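Local coordinates for protein aminotransferase, class III (PDB 3I4J) that probably transfers amino groups between substrates with the help of pyridoxal phosphate, as a class-III aminotransferase, at residues C[93-107]-C[290-302]. The protein carries 1 engineered substitution. Residues are numbered along the deposited sequence; the frame is centred on the assembly and turned at random.
Sequences WAVSGGSEATESAVK and FMHGFTYAGHPVS. With SO4 (sulfate ion), chain E; SO4 (sulfate ion), chain G.
The turn between edge strand 91-95 and helix 98-115 of the large domain forms the glycine-rich loop that in this fold type I family usually cradles the cofactor phosphate; Trp93 on the strand, and Glu100 and Lys107 on the helix, receive Phe290, Met291 and Phe294. Trp93 is wide enough to meet all three: Phe290 sets its CE2 edge over one indole face in a T-shaped stack, planes at 88°, Met291 CB touches CZ2, and Phe294 CD2 lies at the indole edge. Ser104 OG takes the indole N-H (NE1 to OG 3.0 Å) and donates to Glu100 O, fixing the ring's rotation. At the helix start, where a sulfate, probably from the crystallisation liquor, is bound by Ser99 N (2.8 Å to O2), Glu100 OE1 accepts from Ser96 N and Gly97 N. Glu100 OE2 lies in plane at the Phe294 edge, 3.2 Å from CD1, facing the ring's slightly positive hydrogens. With an alanine in place of Glu100, the two loop N-H groups would probably lose their carboxylate acceptor and the Phe294 edge its neighbour. Lys107, long enough to reach and bent at chi2 (-78°) and again at chi4 (62°), brings NZ to 2.8 Å from Phe290 O, almost in line with the carbonyl bond. Phe294 O is held by Arg7 of the second subunit.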
loop_
_atom_site.group_PDB
_atom_site.type_symbol
_atom_site.label_atom_id
_atom_site.label_comp_id
_atom_site.label_asym_id
_atom_site.label_seq_id
_atom_site.Cartn_x
_atom_site.Cartn_y
_atom_site.Cartn_z
ATOM N N TRP C 93 9.497 11.463 0.413
ATOM C CA TRP C 93 8.057 11.334 0.244
ATOM C C TRP C 93 7.755 9.878 0.602
ATOM O O TRP C 93 8.056 8.963 -0.168
ATOM C CB TRP C 93 7.673 11.628 -1.207
ATOM C CG TRP C 93 6.245 11.299 -1.548
ATOM C CD1 TRP C 93 5.808 10.334 -2.413
ATOM C CD2 TRP C 93 5.072 11.945 -1.042
ATOM N NE1 TRP C 93 4.435 10.342 -2.480
ATOM C CE2 TRP C 93 3.957 11.321 -1.648
ATOM C CE3 TRP C 93 4.855 12.996 -0.137
ATOM C CZ2 TRP C 93 2.640 11.714 -1.378
ATOM C CZ3 TRP C 93 3.543 13.388 0.131
ATOM C CH2 TRP C 93 2.453 12.745 -0.490
ATOM N N ALA C 94 7.173 9.672 1.779
ATOM C CA ALA C 94 6.879 8.330 2.260
ATOM C C ALA C 94 5.524 7.804 1.810
ATOM O O ALA C 94 4.532 8.529 1.822
ATOM C CB ALA C 94 6.954 8.303 3.795
ATOM N N VAL C 95 5.504 6.540 1.401
ATOM C CA VAL C 95 4.273 5.870 0.998
ATOM C C VAL C 95 4.314 4.434 1.529
ATOM O O VAL C 95 5.245 4.062 2.256
ATOM C CB VAL C 95 4.064 5.880 -0.543
ATOM C CG1 VAL C 95 3.788 7.301 -1.012
ATOM C CG2 VAL C 95 5.274 5.295 -1.257
ATOM N N SER C 96 3.319 3.625 1.177
ATOM C CA SER C 96 3.251 2.258 1.685
ATOM C C SER C 96 3.819 1.166 0.784
ATOM O O SER C 96 4.192 0.101 1.272
ATOM C CB SER C 96 1.801 1.903 2.030
ATOM O OG SER C 96 1.266 2.806 2.981
ATOM N N GLY C 97 3.879 1.416 -0.522
ATOM C CA GLY C 97 4.396 0.399 -1.424
ATOM C C GLY C 97 5.203 0.926 -2.597
ATOM O O GLY C 97 5.151 2.113 -2.923
ATOM N N GLY C 98 5.938 0.025 -3.237
ATOM C CA GLY C 98 6.765 0.401 -4.369
ATOM C C GLY C 98 6.010 1.003 -5.536
ATOM O O GLY C 98 6.478 1.953 -6.156
ATOM N N SER C 99 4.848 0.450 -5.857
ATOM C CA SER C 99 4.068 0.977 -6.965
ATOM C C SER C 99 3.630 2.409 -6.701
ATOM O O SER C 99 3.707 3.256 -7.591
ATOM C CB SER C 99 2.854 0.087 -7.216
ATOM O OG SER C 99 3.290 -1.209 -7.577
ATOM N N GLU C 100 3.174 2.680 -5.478
ATOM C CA GLU C 100 2.751 4.026 -5.103
ATOM C C GLU C 100 3.938 4.974 -5.241
ATOM O O GLU C 100 3.790 6.109 -5.693
ATOM C CB GLU C 100 2.276 4.076 -3.645
ATOM C CG GLU C 100 1.036 3.254 -3.322
ATOM C CD GLU C 100 0.569 3.464 -1.887
ATOM O OE1 GLU C 100 1.426 3.505 -0.977
ATOM O OE2 GLU C 100 -0.653 3.584 -1.660
ATOM N N ALA C 101 5.113 4.493 -4.847
ATOM C CA ALA C 101 6.335 5.298 -4.899
ATOM C C ALA C 101 6.740 5.618 -6.334
ATOM O O ALA C 101 7.145 6.742 -6.642
ATOM C CB ALA C 101 7.469 4.568 -4.188
ATOM N N THR C 102 6.631 4.617 -7.199
ATOM C CA THR C 102 6.964 4.766 -8.609
ATOM C C THR C 102 6.003 5.733 -9.291
ATOM O O THR C 102 6.419 6.615 -10.039
ATOM C CB THR C 102 6.910 3.409 -9.316
ATOM O OG1 THR C 102 7.878 2.531 -8.728
ATOM C CG2 THR C 102 7.197 3.571 -10.801
ATOM N N GLU C 103 4.712 5.561 -9.041
ATOM C CA GLU C 103 3.730 6.456 -9.631
ATOM C C GLU C 103 3.935 7.884 -9.122
ATOM O O GLU C 103 3.750 8.846 -9.872
ATOM C CB GLU C 103 2.314 5.970 -9.318
ATOM C CG GLU C 103 1.973 4.626 -9.966
ATOM C CD GLU C 103 2.155 4.625 -11.483
ATOM O OE1 GLU C 103 1.520 5.460 -12.163
ATOM O OE2 GLU C 103 2.930 3.786 -11.997
ATOM N N SER C 104 4.328 8.021 -7.855
ATOM C CA SER C 104 4.561 9.345 -7.281
ATOM C C SER C 104 5.717 9.997 -8.031
ATOM O O SER C 104 5.667 11.180 -8.347
ATOM C CB SER C 104 4.921 9.259 -5.793
ATOM O OG SER C 104 3.816 8.830 -5.007
ATOM N N ALA C 105 6.746 9.204 -8.317
ATOM C CA ALA C 105 7.931 9.697 -9.020
ATOM C C ALA C 105 7.590 10.224 -10.411
ATOM O O ALA C 105 8.087 11.271 -10.832
ATOM C CB ALA C 105 8.971 8.590 -9.119
ATOM N N VAL C 106 6.749 9.485 -11.124
ATOM C CA VAL C 106 6.323 9.873 -12.462
ATOM C C VAL C 106 5.492 11.150 -12.398
ATOM O O VAL C 106 5.691 12.077 -13.185
ATOM C CB VAL C 106 5.487 8.740 -13.111
ATOM C CG1 VAL C 106 4.854 9.219 -14.401
ATOM C CG2 VAL C 106 6.381 7.538 -13.379
ATOM N N LYS C 107 4.565 11.199 -11.449
ATOM C CA LYS C 107 3.701 12.360 -11.279
ATOM C C LYS C 107 4.562 13.598 -11.015
ATOM O O LYS C 107 4.340 14.660 -11.608
ATOM C CB LYS C 107 2.739 12.117 -10.109
ATOM C CG LYS C 107 1.585 13.110 -9.993
ATOM C CD LYS C 107 2.019 14.436 -9.394
ATOM C CE LYS C 107 0.830 15.369 -9.201
ATOM N NZ LYS C 107 -0.167 14.809 -8.245
ATOM N N PHE C 290 1.186 18.640 -3.696
ATOM C CA PHE C 290 1.768 17.566 -4.494
ATOM C C PHE C 290 0.771 16.437 -4.747
ATOM O O PHE C 290 0.430 16.155 -5.895
ATOM C CB PHE C 290 3.016 17.014 -3.800
ATOM C CG PHE C 290 3.677 15.891 -4.547
ATOM C CD1 PHE C 290 4.058 16.053 -5.878
ATOM C CD2 PHE C 290 3.924 14.673 -3.920
ATOM C CE1 PHE C 290 4.679 15.019 -6.574
ATOM C CE2 PHE C 290 4.545 13.628 -4.609
ATOM C CZ PHE C 290 4.923 13.803 -5.937
ATOM N N MET C 291 0.310 15.790 -3.679
ATOM C CA MET C 291 -0.652 14.694 -3.796
ATOM C C MET C 291 -1.617 14.707 -2.602
ATOM O O MET C 291 -1.290 15.268 -1.555
ATOM C CB MET C 291 0.095 13.358 -3.911
ATOM C CG MET C 291 0.963 13.289 -5.174
ATOM S SD MET C 291 1.822 11.731 -5.515
ATOM C CE MET C 291 0.450 10.733 -6.095
ATOM N N HIS C 292 -2.793 14.093 -2.754
ATOM C CA HIS C 292 -3.804 14.111 -1.687
ATOM C C HIS C 292 -4.165 12.823 -0.934
ATOM O O HIS C 292 -4.244 12.830 0.294
ATOM C CB HIS C 292 -5.100 14.722 -2.228
ATOM C CG HIS C 292 -4.921 16.071 -2.853
ATOM N ND1 HIS C 292 -4.143 16.275 -3.973
ATOM C CD2 HIS C 292 -5.421 17.284 -2.518
ATOM C CE1 HIS C 292 -4.173 17.554 -4.300
ATOM N NE2 HIS C 292 -4.941 18.188 -3.434
ATOM N N GLY C 293 -4.408 11.732 -1.652
ATOM C CA GLY C 293 -4.789 10.488 -0.993
ATOM C C GLY C 293 -3.797 9.880 -0.009
ATOM O O GLY C 293 -3.386 10.520 0.964
ATOM N N PHE C 294 -3.447 8.620 -0.256
ATOM C CA PHE C 294 -2.491 7.871 0.558
ATOM C C PHE C 294 -2.738 7.944 2.060
ATOM O O PHE C 294 -2.029 8.627 2.795
ATOM C CB PHE C 294 -1.072 8.339 0.235
ATOM C CG PHE C 294 -0.673 8.102 -1.191
ATOM C CD1 PHE C 294 -0.696 6.818 -1.726
ATOM C CD2 PHE C 294 -0.287 9.161 -2.005
ATOM C CE1 PHE C 294 -0.338 6.589 -3.052
ATOM C CE2 PHE C 294 0.073 8.944 -3.333
ATOM C CZ PHE C 294 0.048 7.655 -3.858
ATOM N N THR C 295 -3.740 7.204 2.515
ATOM C CA THR C 295 -4.096 7.192 3.924
ATOM C C THR C 295 -2.941 6.868 4.863
ATOM O O THR C 295 -2.761 7.540 5.890
ATOM C CB THR C 295 -5.225 6.194 4.179
ATOM O OG1 THR C 295 -6.375 6.595 3.431
ATOM C CG2 THR C 295 -5.567 6.136 5.666
ATOM N N TYR C 296 -2.164 5.846 4.517
ATOM C CA TYR C 296 -1.049 5.430 5.356
ATOM C C TYR C 296 0.315 5.997 4.972
ATOM O O TYR C 296 1.337 5.534 5.469
ATOM C CB TYR C 296 -0.994 3.897 5.422
ATOM C CG TYR C 296 -1.955 3.324 6.450
ATOM C CD1 TYR C 296 -1.620 3.301 7.802
ATOM C CD2 TYR C 296 -3.208 2.838 6.075
ATOM C CE1 TYR C 296 -2.504 2.804 8.763
ATOM C CE2 TYR C 296 -4.107 2.338 7.032
ATOM C CZ TYR C 296 -3.745 2.323 8.372
ATOM O OH TYR C 296 -4.605 1.807 9.327
ATOM N N ALA C 297 0.334 7.003 4.100
ATOM C CA ALA C 297 1.603 7.620 3.706
ATOM C C ALA C 297 2.182 8.314 4.938
ATOM O O ALA C 297 1.503 9.132 5.562
ATOM C CB ALA C 297 1.374 8.633 2.609
ATOM N N GLY C 298 3.425 7.985 5.285
ATOM C CA GLY C 298 4.058 8.585 6.452
ATOM C C GLY C 298 3.688 7.952 7.787
ATOM O O GLY C 298 4.091 8.437 8.848
ATOM N N HIS C 299 2.921 6.865 7.730
ATOM C CA HIS C 299 2.468 6.129 8.913
ATOM C C HIS C 299 3.574 6.017 9.972
ATOM O O HIS C 299 4.608 5.398 9.728
ATOM C CB HIS C 299 2.000 4.738 8.468
ATOM C CG HIS C 299 1.561 3.849 9.587
ATOM N ND1 HIS C 299 0.633 4.236 10.531
ATOM C CD2 HIS C 299 1.902 2.576 9.895
ATOM C CE1 HIS C 299 0.422 3.239 11.372
ATOM N NE2 HIS C 299 1.178 2.220 11.006
ATOM N N PRO C 300 3.365 6.610 11.163
ATOM C CA PRO C 300 4.375 6.557 12.226
ATOM C C PRO C 300 4.953 5.197 12.606
ATOM O O PRO C 300 6.165 5.060 12.732
ATOM C CB PRO C 300 3.674 7.238 13.403
ATOM C CG PRO C 300 2.881 8.303 12.706
ATOM C CD PRO C 300 2.275 7.531 11.535
ATOM N N VAL C 301 4.110 4.192 12.803
ATOM C CA VAL C 301 4.643 2.895 13.193
ATOM C C VAL C 301 5.497 2.297 12.087
ATOM O O VAL C 301 6.540 1.700 12.355
ATOM C CB VAL C 301 3.523 1.899 13.559
ATOM C CG1 VAL C 301 4.135 0.624 14.114
ATOM C CG2 VAL C 301 2.593 2.519 14.590
ATOM N N SER C 302 5.055 2.458 10.843
ATOM C CA SER C 302 5.803 1.921 9.712
ATOM C C SER C 302 7.116 2.677 9.537
ATOM O O SER C 302 8.138 2.087 9.203
ATOM C CB SER C 302 4.962 2.001 8.440
ATOM O OG SER C 302 3.845 1.130 8.539
HETATM S S SO4 E . -5.311 4.510 0.554
HETATM O O1 SO4 E . -3.955 4.489 -0.025
HETATM O O2 SO4 E . -6.225 3.802 -0.358
HETATM O O3 SO4 E . -5.297 3.800 1.852
HETATM O O4 SO4 E . -5.722 5.910 0.742
HETATM S S SO4 G . 4.121 -3.286 -4.516
HETATM O O1 SO4 G . 3.061 -3.985 -3.776
HETATM O O2 SO4 G . 3.740 -1.876 -4.670
HETATM O O3 SO4 G . 5.405 -3.403 -3.795
HETATM O O4 SO4 G . 4.264 -3.885 -5.849
HETATM O O HOH W 1 4.706 5.522 4.566
HETATM O O HOH W 2 3.425 3.313 5.403
#